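Oligogalacturonate lyase (Vibrio parahaemolyticus RIMD 2210633, PDB 3C5M) is a manganese-binding lyase with a seven-bladed beta-propeller fold that probably cleaves pectin-derived oligogalacturonates by beta-elimination. Local coordinates at residues C168-V173 with W219-D224; F244-P247 with M252-V255; V116-D121 with G178-I183; F95-N100 with M105-E110; Y62-L67 with G86-D91. One frame throughout, in Å; residues are numbered along the deposited sequence.

How the contacts relate
Following the chain from the N terminus, contact 5 comes first: 62-67 meets 86-91 after a short excursion, joining two successive propeller blades. Contact 4 then closes the hairpin of strands 94-99 and 103-108 inside the second of these blades, and F96 bonds back to F87 of contact 5. The next strand opens contact 3, whose loop of 56 residues closes at 178-183 in the following blade. Contact 1 crosses it, since 168-173 lies inside that loop and 219-224 beyond it, one blade further on. Contact 2 closes a hairpin in the blade after that, with L220 of contact 1 packing on W245 and M252. None nests in another; contacts 1, 3 and 5 bridge blades.

Contact 1 of 5, residues C168-V173 with W219-D224; sequences CRLIKV and WLVNED
L170 and V221 meet methyl to methyl, and K172 reaches E223, where two successive blades of the beta-propeller face each other. The backbones stay well apart, with L170 CA 10.1 Å from V221 CA and K172 CA 8.4 Å from E223 CA, so the blades are joined here through side chains alone. In the apolar half, CD1 of L170 stands 4.2 Å from CG1 of V221. F205 of strand 202-207 packs against both residues, while V140 and I183 flank L170 within its own blade; the two methyls belong to the larger hydrophobic filling between the sheets.

In the polar half, K172 starts extended, CG anti to the backbone N (chi1 171°), then bends at both of its last two torsions, whereas E223 runs out straight and crosses the lysine at about a right angle. OE1 of E223 rests against the lysine methylenes CD and CE, nearer to them than to NZ. Their salt bridge is long, and each charge has a stronger partner elsewhere: K172 NZ pairs with E181 OE1 on the adjacent strand of its own blade, and E223 OE1 with K138 NZ. Together the four side chains form an alternating chain of charges, which would be expected to keep both acids ionised. The direct link across the blades remains the long one, K172 NZ to E223 OE1, at 3.9 Å.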
# COMPACT_ATOMS: atom_id res chain seq x y z
N CYS A 168 1.96 19.81 9.94
CA CYS A 168 2.48 18.46 9.73
C CYS A 168 3.92 18.52 9.26
O CYS A 168 4.33 19.48 8.62
CB CYS A 168 1.66 17.74 8.66
SG CYS A 168 -0.06 17.49 9.07
N ARG A 169 4.68 17.49 9.56
CA ARG A 169 6.06 17.46 9.14
C ARG A 169 6.40 16.11 8.51
O ARG A 169 5.93 15.07 8.95
CB ARG A 169 7.00 17.70 10.32
CG ARG A 169 6.92 16.63 11.40
CD ARG A 169 7.91 16.92 12.51
NE ARG A 169 7.96 15.85 13.50
CZ ARG A 169 8.83 15.80 14.50
NH1 ARG A 169 9.74 16.76 14.65
NH2 ARG A 169 8.80 14.79 15.36
N LEU A 170 7.21 16.17 7.46
CA LEU A 170 7.66 14.99 6.74
C LEU A 170 9.07 14.69 7.29
O LEU A 170 10.03 15.38 6.95
CB LEU A 170 7.73 15.31 5.25
CG LEU A 170 7.80 14.15 4.26
CD1 LEU A 170 7.88 14.69 2.83
CD2 LEU A 170 9.00 13.30 4.56
N ILE A 171 9.18 13.66 8.14
CA ILE A 171 10.47 13.32 8.75
C ILE A 171 11.17 12.12 8.12
O ILE A 171 10.57 11.34 7.38
CB ILE A 171 10.34 13.03 10.26
CG1 ILE A 171 9.50 11.77 10.49
CG2 ILE A 171 9.74 14.23 10.97
CD1 ILE A 171 9.34 11.38 11.95
N LYS A 172 12.45 11.99 8.43
CA LYS A 172 13.27 10.91 7.92
C LYS A 172 14.05 10.38 9.12
O LYS A 172 14.65 11.15 9.87
CB LYS A 172 14.22 11.46 6.86
CG LYS A 172 15.29 10.47 6.41
CD LYS A 172 16.17 11.08 5.33
CE LYS A 172 16.97 12.27 5.84
NZ LYS A 172 17.94 11.90 6.92
N VAL A 173 14.02 9.07 9.30
CA VAL A 173 14.71 8.44 10.41
C VAL A 173 15.80 7.51 9.89
O VAL A 173 15.66 6.88 8.84
CB VAL A 173 13.71 7.63 11.27
CG1 VAL A 173 14.42 6.93 12.41
CG2 VAL A 173 12.63 8.56 11.79
N TRP A 219 3.06 15.90 -5.05
CA TRP A 219 4.23 16.66 -4.66
C TRP A 219 5.52 15.86 -4.61
O TRP A 219 5.50 14.63 -4.48
CB TRP A 219 4.01 17.33 -3.31
CG TRP A 219 3.08 18.47 -3.36
CD1 TRP A 219 1.73 18.44 -3.22
CD2 TRP A 219 3.43 19.84 -3.57
NE1 TRP A 219 1.21 19.71 -3.32
CE2 TRP A 219 2.23 20.59 -3.53
CE3 TRP A 219 4.64 20.51 -3.78
CZ2 TRP A 219 2.21 21.97 -3.70
CZ3 TRP A 219 4.62 21.89 -3.95
CH2 TRP A 219 3.41 22.60 -3.91
N LEU A 220 6.64 16.57 -4.71
CA LEU A 220 7.98 15.98 -4.69
C LEU A 220 8.93 16.94 -3.97
O LEU A 220 8.73 18.15 -3.99
CB LEU A 220 8.47 15.73 -6.13
CG LEU A 220 8.89 14.31 -6.50
CD1 LEU A 220 7.72 13.37 -6.27
CD2 LEU A 220 9.35 14.26 -7.96
N VAL A 221 9.95 16.40 -3.32
CA VAL A 221 10.91 17.23 -2.60
C VAL A 221 12.18 16.41 -2.38
O VAL A 221 12.11 15.20 -2.22
CB VAL A 221 10.35 17.68 -1.24
CG1 VAL A 221 9.98 16.46 -0.40
CG2 VAL A 221 11.37 18.52 -0.51
N ASN A 222 13.34 17.07 -2.38
CA ASN A 222 14.58 16.34 -2.18
C ASN A 222 14.84 15.96 -0.74
O ASN A 222 14.28 16.56 0.17
CB ASN A 222 15.75 17.12 -2.74
CG ASN A 222 15.73 17.18 -4.23
OD1 ASN A 222 15.25 18.15 -4.80
ND2 ASN A 222 16.22 16.14 -4.88
N GLU A 223 15.70 14.98 -0.53
CA GLU A 223 15.97 14.53 0.81
C GLU A 223 16.51 15.63 1.70
O GLU A 223 16.21 15.68 2.89
CB GLU A 223 16.94 13.37 0.79
CG GLU A 223 17.08 12.72 2.14
CD GLU A 223 17.84 11.43 2.07
OE1 GLU A 223 18.13 10.83 3.13
OE2 GLU A 223 18.15 10.99 0.94
N ASP A 224 17.31 16.53 1.11
CA ASP A 224 17.89 17.64 1.86
C ASP A 224 16.83 18.64 2.32
O ASP A 224 17.05 19.42 3.24
CB ASP A 224 18.94 18.36 1.00
CG ASP A 224 18.31 19.12 -0.16
OD1 ASP A 224 17.64 18.48 -1.01
OD2 ASP A 224 18.49 20.35 -0.23

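Contact 2 of 5, residues F244-P247 with M252-V255; sequences FWIP and MAYV
F244 and A253 face each other as an antiparallel hydrogen-bonded pair, and W245 and M252 as the non-hydrogen-bonded pair next to it, at the turn end of the hairpin formed by strands 238-245 and 252-258. F244 N donates to A253 O at 2.9 Å, and A253 N returns a bond to F244 O at 3.0 Å. Packing is closest on the two aromatic rings. The methyl CE of M252, a selenomethionine, lies over the six-membered ring of W245, 3.8 Å from its centroid, while SE stands over the same face, 15° off the ring normal: a CH-pi and a Met-aromatic contact in one. The residue folds back there through bends at chi2 and chi3, after a chi1 of 175° that swings CG to the side opposite the backbone N. Across the sheet, A253 CB sits over a face of F244, 4.1 Å from the ring centroid.

Beyond the strand the grip slackens. I246 gives only CG1, 4.2 Å from A253 CB, and the partly exposed P247 turns to S290 and F292 instead.

The hairpin is wedged between its neighbours. W245 NE1 bonds to I194 O of strand 190-196 in the preceding blade, and M252 touches I194 too. F244, its side chain about 8 Å from that of the manganese ligand H287, packs on M289 and S290 of strand 285-290 in the following blade.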
# COMPACT_ATOMS: atom_id res chain seq x y z
N PHE A 244 1.66 6.38 -7.03
CA PHE A 244 2.55 5.38 -6.47
C PHE A 244 3.80 5.24 -7.36
O PHE A 244 3.72 5.30 -8.58
CB PHE A 244 1.82 4.03 -6.34
CG PHE A 244 1.55 3.35 -7.65
CD1 PHE A 244 2.48 2.45 -8.17
CD2 PHE A 244 0.39 3.61 -8.36
CE1 PHE A 244 2.24 1.82 -9.39
CE2 PHE A 244 0.14 2.98 -9.58
CZ PHE A 244 1.07 2.09 -10.10
N TRP A 245 4.95 5.08 -6.73
CA TRP A 245 6.19 4.93 -7.44
C TRP A 245 6.18 3.57 -8.10
O TRP A 245 5.72 2.60 -7.51
CB TRP A 245 7.38 4.99 -6.48
CG TRP A 245 7.79 6.36 -6.08
CD1 TRP A 245 7.86 6.86 -4.81
CD2 TRP A 245 8.20 7.41 -6.95
NE1 TRP A 245 8.29 8.16 -4.84
CE2 TRP A 245 8.51 8.53 -6.14
CE3 TRP A 245 8.35 7.53 -8.33
CZ2 TRP A 245 8.95 9.75 -6.68
CZ3 TRP A 245 8.78 8.74 -8.87
CH2 TRP A 245 9.07 9.83 -8.04
N ILE A 246 6.67 3.50 -9.33
CA ILE A 246 6.75 2.21 -9.99
C ILE A 246 8.00 1.59 -9.36
O ILE A 246 9.02 2.24 -9.25
CB ILE A 246 6.93 2.37 -11.48
CG1 ILE A 246 5.68 3.04 -12.05
CG2 ILE A 246 7.20 1.02 -12.12
CD1 ILE A 246 5.72 3.21 -13.53
N PRO A 247 7.91 0.33 -8.91
CA PRO A 247 9.02 -0.39 -8.27
C PRO A 247 10.45 -0.06 -8.72
O PRO A 247 11.32 0.19 -7.89
CB PRO A 247 8.64 -1.85 -8.52
CG PRO A 247 7.16 -1.81 -8.34
CD PRO A 247 6.77 -0.57 -9.13
N MSE A 252 6.43 8.10 -11.63
CA MSE A 252 5.37 8.21 -10.63
C MSE A 252 4.05 8.01 -11.35
O MSE A 252 3.59 8.90 -12.05
CB MSE A 252 5.38 9.61 -10.00
CG MSE A 252 4.24 9.89 -9.02
SE MSE A 252 4.41 8.96 -7.33
CE MSE A 252 5.39 10.30 -6.31
N ALA A 253 3.45 6.83 -11.20
CA ALA A 253 2.18 6.55 -11.85
C ALA A 253 1.00 7.02 -11.01
O ALA A 253 1.02 6.93 -9.78
CB ALA A 253 2.04 5.06 -12.15
N TYR A 254 -0.04 7.53 -11.68
CA TYR A 254 -1.24 7.97 -10.99
C TYR A 254 -2.46 7.95 -11.91
O TYR A 254 -2.37 7.62 -13.09
CB TYR A 254 -1.05 9.36 -10.39
CG TYR A 254 -0.82 10.43 -11.41
CD1 TYR A 254 0.45 10.66 -11.94
CD2 TYR A 254 -1.89 11.20 -11.89
CE1 TYR A 254 0.64 11.62 -12.93
CE2 TYR A 254 -1.71 12.15 -12.88
CZ TYR A 254 -0.44 12.36 -13.40
OH TYR A 254 -0.28 13.28 -14.40
N VAL A 255 -3.62 8.30 -11.36
CA VAL A 255 -4.86 8.32 -12.10
C VAL A 255 -5.50 9.70 -12.05
O VAL A 255 -5.59 10.31 -10.98
CB VAL A 255 -5.87 7.31 -11.53
CG1 VAL A 255 -7.18 7.37 -12.30
CG2 VAL A 255 -5.27 5.91 -11.58

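Contact 3 of 5, residues V116-D121 with G178-I183; sequences VIYTVD and GELEVI
A sparse surface contact, between I117 and G178 and between Y118 and L180, joins the rims of two successive propeller blades. Strand 114-119 is the outermost strand of one blade and strand 180-186 that of the next, so the two segments meet on the outer circumference, far from the manganese. The joint buries only 137 Å² in all.

At I117 and G178 the backbones approach each other directly. I117 CA is 5.7 Å from G178 CA, and the carbonyl oxygen I117 O lies 3.8 Å from that same glycine carbon. G178 has a positive phi of 91°, a left-handed conformation that glycine adopts readily, as the chain turns into the strand that follows. The side chain of I117 takes another course and packs on L139 and I175 of the neighbouring blade.

Further along, a chi1 of 168° makes the side chain of Y118 trail away from its own amide nitrogen, which carries the phenol across to L180. The leucine answers with a single methyl: CD1 is 4.2 Å from Y118 OH and 4.4 Å from Y118 CE2, brushing the far end of the ring. Within its own segment the tyrosine has V120 N over one face, 3.7 Å above the ring plane, and I171 packs against it as well.

The polar end of Y118 is settled outside the pair, by a hydrogen bond between OH and E143 OE2; the other oxygen of E143 forms a salt bridge with R169. The chemistry is therefore divided: between the two segments there is light van der Waals contact, while the tyrosine's firmer attachment to the next blade is through E143.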
# COMPACT_ATOMS: atom_id res chain seq x y z
N VAL A 116 13.30 -1.55 18.81
CA VAL A 116 12.53 -0.34 18.57
C VAL A 116 13.51 0.68 17.98
O VAL A 116 14.44 1.13 18.65
CB VAL A 116 11.86 0.15 19.86
CG1 VAL A 116 12.72 -0.22 21.06
CG2 VAL A 116 11.62 1.65 19.79
N ILE A 117 13.32 1.02 16.71
CA ILE A 117 14.21 1.93 16.04
C ILE A 117 13.81 3.40 16.17
O ILE A 117 14.61 4.28 15.88
CB ILE A 117 14.31 1.58 14.55
CG1 ILE A 117 12.92 1.65 13.94
CG2 ILE A 117 14.87 0.17 14.38
CD1 ILE A 117 12.90 1.42 12.45
N TYR A 118 12.57 3.67 16.58
CA TYR A 118 12.14 5.06 16.76
C TYR A 118 10.83 5.15 17.53
O TYR A 118 9.94 4.34 17.33
CB TYR A 118 11.98 5.75 15.40
CG TYR A 118 11.25 7.08 15.47
CD1 TYR A 118 10.01 7.25 14.86
CD2 TYR A 118 11.80 8.17 16.15
CE1 TYR A 118 9.33 8.47 14.94
CE2 TYR A 118 11.13 9.39 16.23
CZ TYR A 118 9.89 9.53 15.61
OH TYR A 118 9.21 10.74 15.68
N THR A 119 10.72 6.13 18.41
CA THR A 119 9.50 6.29 19.19
C THR A 119 8.98 7.72 19.10
O THR A 119 9.56 8.62 19.69
CB THR A 119 9.73 5.94 20.69
OG1 THR A 119 10.12 4.57 20.82
CG2 THR A 119 8.45 6.18 21.48
N VAL A 120 7.88 7.92 18.38
CA VAL A 120 7.29 9.24 18.21
C VAL A 120 7.33 10.07 19.48
O VAL A 120 7.11 9.55 20.56
CB VAL A 120 5.83 9.15 17.72
CG1 VAL A 120 4.99 8.37 18.72
CG2 VAL A 120 5.26 10.55 17.52
N ASP A 121 7.61 11.36 19.33
CA ASP A 121 7.68 12.24 20.49
C ASP A 121 6.32 12.72 20.97
O ASP A 121 5.42 12.95 20.18
CB ASP A 121 8.57 13.44 20.19
CG ASP A 121 8.74 14.35 21.40
OD1 ASP A 121 7.81 15.14 21.69
OD2 ASP A 121 9.80 14.25 22.06
N GLY A 178 18.95 6.15 14.51
CA GLY A 178 17.67 6.34 15.16
C GLY A 178 17.34 7.82 15.27
O GLY A 178 16.33 8.20 15.87
N GLU A 179 18.20 8.64 14.69
CA GLU A 179 18.03 10.09 14.70
C GLU A 179 17.04 10.56 13.63
O GLU A 179 17.10 10.10 12.49
CB GLU A 179 19.38 10.77 14.46
CG GLU A 179 20.37 10.69 15.64
CD GLU A 179 19.98 11.59 16.82
OE1 GLU A 179 19.91 12.83 16.65
OE2 GLU A 179 19.75 11.04 17.93
N LEU A 180 16.13 11.47 13.99
CA LEU A 180 15.16 11.97 13.03
C LEU A 180 15.66 13.26 12.41
O LEU A 180 16.47 13.96 13.00
CB LEU A 180 13.79 12.22 13.67
CG LEU A 180 13.67 13.41 14.63
CD1 LEU A 180 12.22 13.54 15.07
CD2 LEU A 180 14.59 13.22 15.84
N GLU A 181 15.17 13.56 11.22
CA GLU A 181 15.59 14.76 10.53
C GLU A 181 14.41 15.33 9.74
O GLU A 181 14.00 14.76 8.74
CB GLU A 181 16.73 14.42 9.58
CG GLU A 181 17.41 15.61 8.98
CD GLU A 181 18.43 15.21 7.95
OE1 GLU A 181 18.03 14.87 6.81
OE2 GLU A 181 19.64 15.20 8.28
N VAL A 182 13.85 16.44 10.21
CA VAL A 182 12.71 17.04 9.52
C VAL A 182 13.13 17.55 8.15
O VAL A 182 13.87 18.53 8.06
CB VAL A 182 12.13 18.22 10.33
CG1 VAL A 182 10.94 18.81 9.60
CG2 VAL A 182 11.70 17.75 11.70
N ILE A 183 12.68 16.91 7.07
CA ILE A 183 13.06 17.36 5.73
C ILE A 183 12.06 18.32 5.11
O ILE A 183 12.31 18.88 4.05
CB ILE A 183 13.26 16.18 4.75
CG1 ILE A 183 11.95 15.45 4.52
CG2 ILE A 183 14.29 15.20 5.29
CD1 ILE A 183 12.12 14.20 3.68

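Contact 4 of 5, residues F95-N100 with M105-E110; sequences FFYVKN and MKVDLE
Three aromatic rings, F95, F96 and Y97, meet side chains of segment 105-110. Over one face of F96 lies the aliphatic part of K106, with CG 3.8 Å from the ring centroid; the lysine runs out straight beside it. F87 of the adjoining strand has its ring plane at about 10° to that of F96. Y97 carries CG of the selenomethionine M105 over one face, 4.1 Å from its centroid, while its edge receives V107 CG2, 3.6 Å from Y97 CE1. A chi1 of 80° sets Y97 CG between the backbone N and the carbonyl carbon, so that the ring runs alongside M105. F95 reaches V107, CE1 to CB at 3.5 Å, and its CD1 meets L109 CD2.

The phenol of Y97 is held by polar partners: K99 NZ, at the ring edge, donates to Y97 OH at 2.7 Å, and E114 OE1 is hydrogen-bonded to the same oxygen. K99 also forms a salt bridge with D81.

F96 and K106, a non-hydrogen-bonded pair, lie on one face of the hairpin, F95, Y97, M105 and V107 on the other; between the faces the backbone is regular. F95 pairs with V107, and Y97 with M105, through two hydrogen bonds each, with V107 N to F95 O at 2.9 Å. At the strand end D108 OD1 accepts from E110 N at 2.7 Å, an Asx turn, and also bonds T111 N. The whole is a twisted antiparallel hairpin, its strand axes at 143°, of the kind that builds the four-stranded blades of a beta-propeller.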
# COMPACT_ATOMS: atom_id res chain seq x y z
N PHE A 95 11.77 -7.50 8.90
CA PHE A 95 10.62 -6.74 8.41
C PHE A 95 10.37 -5.65 9.44
O PHE A 95 10.83 -5.76 10.58
CB PHE A 95 9.38 -7.64 8.19
CG PHE A 95 8.45 -7.76 9.37
CD1 PHE A 95 8.75 -8.62 10.43
CD2 PHE A 95 7.28 -7.00 9.42
CE1 PHE A 95 7.89 -8.73 11.52
CE2 PHE A 95 6.41 -7.11 10.52
CZ PHE A 95 6.71 -7.98 11.57
N PHE A 96 9.68 -4.59 9.04
CA PHE A 96 9.39 -3.48 9.94
C PHE A 96 7.90 -3.27 10.09
O PHE A 96 7.12 -3.51 9.16
CB PHE A 96 9.98 -2.17 9.39
CG PHE A 96 11.47 -2.15 9.29
CD1 PHE A 96 12.13 -2.94 8.35
CD2 PHE A 96 12.23 -1.31 10.11
CE1 PHE A 96 13.53 -2.90 8.23
CE2 PHE A 96 13.62 -1.26 10.00
CZ PHE A 96 14.27 -2.05 9.05
N TYR A 97 7.49 -2.81 11.27
CA TYR A 97 6.09 -2.52 11.52
C TYR A 97 5.96 -1.58 12.70
O TYR A 97 6.91 -1.42 13.46
CB TYR A 97 5.31 -3.80 11.80
CG TYR A 97 5.45 -4.31 13.21
CD1 TYR A 97 6.62 -4.96 13.62
CD2 TYR A 97 4.40 -4.17 14.13
CE1 TYR A 97 6.75 -5.46 14.91
CE2 TYR A 97 4.51 -4.67 15.43
CZ TYR A 97 5.69 -5.31 15.82
OH TYR A 97 5.82 -5.79 17.10
N VAL A 98 4.80 -0.95 12.84
CA VAL A 98 4.56 -0.03 13.93
C VAL A 98 3.61 -0.63 14.96
O VAL A 98 2.55 -1.17 14.61
CB VAL A 98 3.95 1.28 13.43
CG1 VAL A 98 3.63 2.20 14.60
CG2 VAL A 98 4.91 1.96 12.47
N LYS A 99 3.99 -0.53 16.23
CA LYS A 99 3.16 -1.08 17.29
C LYS A 99 2.69 0.04 18.21
O LYS A 99 3.46 0.93 18.57
CB LYS A 99 3.96 -2.12 18.10
CG LYS A 99 3.07 -2.97 19.03
CD LYS A 99 3.87 -3.84 19.97
CE LYS A 99 3.37 -5.28 19.99
NZ LYS A 99 3.60 -5.94 18.67
N ASN A 100 1.42 -0.03 18.59
CA ASN A 100 0.80 0.95 19.49
C ASN A 100 0.89 2.35 18.98
O ASN A 100 0.78 3.30 19.75
CB ASN A 100 1.44 0.85 20.87
CG ASN A 100 1.27 -0.53 21.47
OD1 ASN A 100 2.23 -1.14 21.92
ND2 ASN A 100 0.04 -1.02 21.46
N MSE A 105 9.14 -0.67 14.82
CA MSE A 105 9.89 -1.89 15.16
C MSE A 105 10.61 -2.53 14.00
O MSE A 105 10.16 -2.45 12.86
CB MSE A 105 8.96 -2.94 15.74
CG MSE A 105 8.03 -2.43 16.78
SE MSE A 105 9.00 -1.79 18.32
CE MSE A 105 9.91 -3.50 18.79
N LYS A 106 11.71 -3.18 14.31
CA LYS A 106 12.49 -3.90 13.32
C LYS A 106 12.59 -5.31 13.88
O LYS A 106 13.06 -5.49 15.01
CB LYS A 106 13.89 -3.31 13.18
CG LYS A 106 14.65 -3.94 12.04
CD LYS A 106 16.12 -3.66 12.15
CE LYS A 106 16.89 -4.29 11.01
NZ LYS A 106 18.35 -4.19 11.27
N VAL A 107 12.16 -6.29 13.11
CA VAL A 107 12.16 -7.68 13.57
C VAL A 107 13.02 -8.63 12.75
O VAL A 107 12.84 -8.76 11.55
CB VAL A 107 10.73 -8.26 13.55
CG1 VAL A 107 10.72 -9.63 14.19
CG2 VAL A 107 9.77 -7.30 14.22
N ASP A 108 13.94 -9.33 13.40
CA ASP A 108 14.80 -10.29 12.71
C ASP A 108 13.90 -11.47 12.31
O ASP A 108 13.29 -12.10 13.17
CB ASP A 108 15.91 -10.76 13.66
CG ASP A 108 16.98 -11.58 12.95
OD1 ASP A 108 16.62 -12.55 12.25
OD2 ASP A 108 18.18 -11.28 13.12
N LEU A 109 13.81 -11.76 11.02
CA LEU A 109 12.97 -12.85 10.54
C LEU A 109 13.47 -14.23 10.92
O LEU A 109 12.78 -15.23 10.72
CB LEU A 109 12.83 -12.78 9.03
CG LEU A 109 12.00 -11.60 8.58
CD1 LEU A 109 11.95 -11.54 7.06
CD2 LEU A 109 10.61 -11.75 9.17
N GLU A 110 14.67 -14.27 11.48
CA GLU A 110 15.30 -15.51 11.89
C GLU A 110 15.13 -15.73 13.37
O GLU A 110 14.43 -16.65 13.79
CB GLU A 110 16.79 -15.46 11.55
CG GLU A 110 17.26 -16.50 10.53
CD GLU A 110 17.47 -17.88 11.15
OE1 GLU A 110 16.49 -18.46 11.69
OE2 GLU A 110 18.62 -18.37 11.10

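Contact 5 of 5, residues Y62-L67 with G86-D91; sequences YYLLNL and GFISTD
Y62 and G86 come within 8.3 Å, CA to CA, and L64 and I88 within 9.9 Å, so the two strands approach as neighbouring blades rather than as partners in one sheet. Strand 61-66 lies between 49-54 and 71-74 in its own blade, whereas 87-88 is the first strand of the next. The contact is buried but small, 121 Å² in total.

Y62 does most of the reaching. Its CG stands anti to the carbonyl carbon and beside the backbone N (chi1 -83°), and the phenol extends to the start of the opposing segment. There OH receives the amide of G86 at 2.8 Å from G86 N, in a weak bond with an angle of only 127° at the hydrogen. Y62 CZ lies 3.7 Å from G86 CA, the glycine letting the tyrosine come right up to the main chain. The same hydroxyl is hydrogen-bonded to N82 O, and the rings of F95 and Y97 meet that of Y62 at steep angles, so the phenol packs against the following blade.

Two residues further along the strand, L64 touches I88 by one methyl each, 4.3 Å from CD1 to CD1.

The side chain of Y62 is about 11 Å from those of the manganese ligands Q350 and H355, which places the joint near the site but outside its first shell. Chemically, a buried hydroxyl finds two main-chain partners: it accepts weakly from G86 N and, since a carbonyl can only accept, gives its proton to N82 O, which links one blade to the chain entering the next.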
# COMPACT_ATOMS: atom_id res chain seq x y z
N TYR A 62 1.51 -10.42 12.91
CA TYR A 62 2.22 -10.71 11.66
C TYR A 62 2.74 -12.13 11.56
O TYR A 62 3.28 -12.70 12.52
CB TYR A 62 3.41 -9.77 11.50
CG TYR A 62 3.07 -8.43 10.93
CD1 TYR A 62 2.77 -8.28 9.58
CD2 TYR A 62 3.03 -7.31 11.74
CE1 TYR A 62 2.46 -7.05 9.04
CE2 TYR A 62 2.72 -6.08 11.22
CZ TYR A 62 2.44 -5.94 9.87
OH TYR A 62 2.20 -4.69 9.35
N TYR A 63 2.61 -12.70 10.37
CA TYR A 63 3.10 -14.06 10.14
C TYR A 63 3.99 -14.07 8.90
O TYR A 63 3.96 -13.13 8.11
CB TYR A 63 1.92 -15.02 9.97
CG TYR A 63 1.13 -15.29 11.25
CD1 TYR A 63 1.37 -16.43 12.02
CD2 TYR A 63 0.19 -14.36 11.73
CE1 TYR A 63 0.70 -16.64 13.23
CE2 TYR A 63 -0.48 -14.55 12.93
CZ TYR A 63 -0.22 -15.70 13.68
OH TYR A 63 -0.87 -15.88 14.89
N LEU A 64 4.82 -15.10 8.77
CA LEU A 64 5.66 -15.25 7.60
C LEU A 64 5.27 -16.62 7.10
O LEU A 64 5.47 -17.62 7.79
CB LEU A 64 7.16 -15.25 7.95
CG LEU A 64 8.06 -15.24 6.71
CD1 LEU A 64 7.95 -13.89 6.04
CD2 LEU A 64 9.50 -15.54 7.09
N LEU A 65 4.67 -16.67 5.91
CA LEU A 65 4.23 -17.92 5.32
C LEU A 65 5.26 -18.45 4.35
O LEU A 65 5.81 -17.70 3.55
CB LEU A 65 2.90 -17.71 4.58
CG LEU A 65 2.34 -18.91 3.82
CD1 LEU A 65 2.08 -20.05 4.78
CD2 LEU A 65 1.04 -18.52 3.10
N ASN A 66 5.51 -19.75 4.44
CA ASN A 66 6.45 -20.43 3.56
C ASN A 66 5.58 -21.07 2.46
O ASN A 66 4.98 -22.12 2.67
CB ASN A 66 7.21 -21.51 4.35
CG ASN A 66 8.46 -22.01 3.64
OD1 ASN A 66 9.37 -22.55 4.28
ND2 ASN A 66 8.52 -21.85 2.32
N LEU A 67 5.50 -20.42 1.32
CA LEU A 67 4.70 -20.93 0.22
C LEU A 67 4.98 -22.39 -0.16
O LEU A 67 4.06 -23.11 -0.57
CB LEU A 67 4.87 -20.02 -1.01
CG LEU A 67 3.97 -18.77 -1.10
CD1 LEU A 67 3.67 -18.20 0.27
CD2 LEU A 67 4.65 -17.74 -1.97
N GLY A 86 3.28 -2.89 7.56
CA GLY A 86 4.43 -3.78 7.61
C GLY A 86 5.07 -4.10 6.28
O GLY A 86 4.38 -4.11 5.25
N PHE A 87 6.37 -4.35 6.28
CA PHE A 87 7.08 -4.70 5.05
C PHE A 87 8.40 -5.41 5.32
O PHE A 87 9.00 -5.26 6.40
CB PHE A 87 7.32 -3.45 4.19
CG PHE A 87 8.33 -2.50 4.77
CD1 PHE A 87 9.68 -2.62 4.46
CD2 PHE A 87 7.93 -1.51 5.64
CE1 PHE A 87 10.63 -1.75 5.02
CE2 PHE A 87 8.87 -0.63 6.20
CZ PHE A 87 10.22 -0.75 5.89
N ILE A 88 8.85 -6.18 4.34
CA ILE A 88 10.10 -6.93 4.44
C ILE A 88 11.28 -6.07 3.96
O ILE A 88 11.14 -5.28 3.03
CB ILE A 88 10.01 -8.25 3.63
CG1 ILE A 88 8.94 -9.15 4.26
CG2 ILE A 88 11.34 -8.95 3.61
CD1 ILE A 88 8.70 -10.47 3.54
N SER A 89 12.43 -6.21 4.62
CA SER A 89 13.64 -5.47 4.27
C SER A 89 14.17 -5.90 2.91
O SER A 89 13.76 -6.93 2.39
CB SER A 89 14.73 -5.72 5.33
OG SER A 89 15.18 -7.08 5.30
N THR A 90 15.08 -5.11 2.34
CA THR A 90 15.64 -5.43 1.04
C THR A 90 16.50 -6.68 1.12
O THR A 90 16.49 -7.51 0.21
CB THR A 90 16.50 -4.27 0.52
OG1 THR A 90 15.71 -3.07 0.51
CG2 THR A 90 17.01 -4.55 -0.88
N ASP A 91 17.25 -6.81 2.22
CA ASP A 91 18.13 -7.96 2.45
C ASP A 91 17.31 -9.16 2.88
O ASP A 91 17.83 -10.25 3.04
CB ASP A 91 19.20 -7.64 3.52
CG ASP A 91 18.59 -7.28 4.88
OD1 ASP A 91 17.73 -6.37 4.95
OD2 ASP A 91 19.00 -7.89 5.89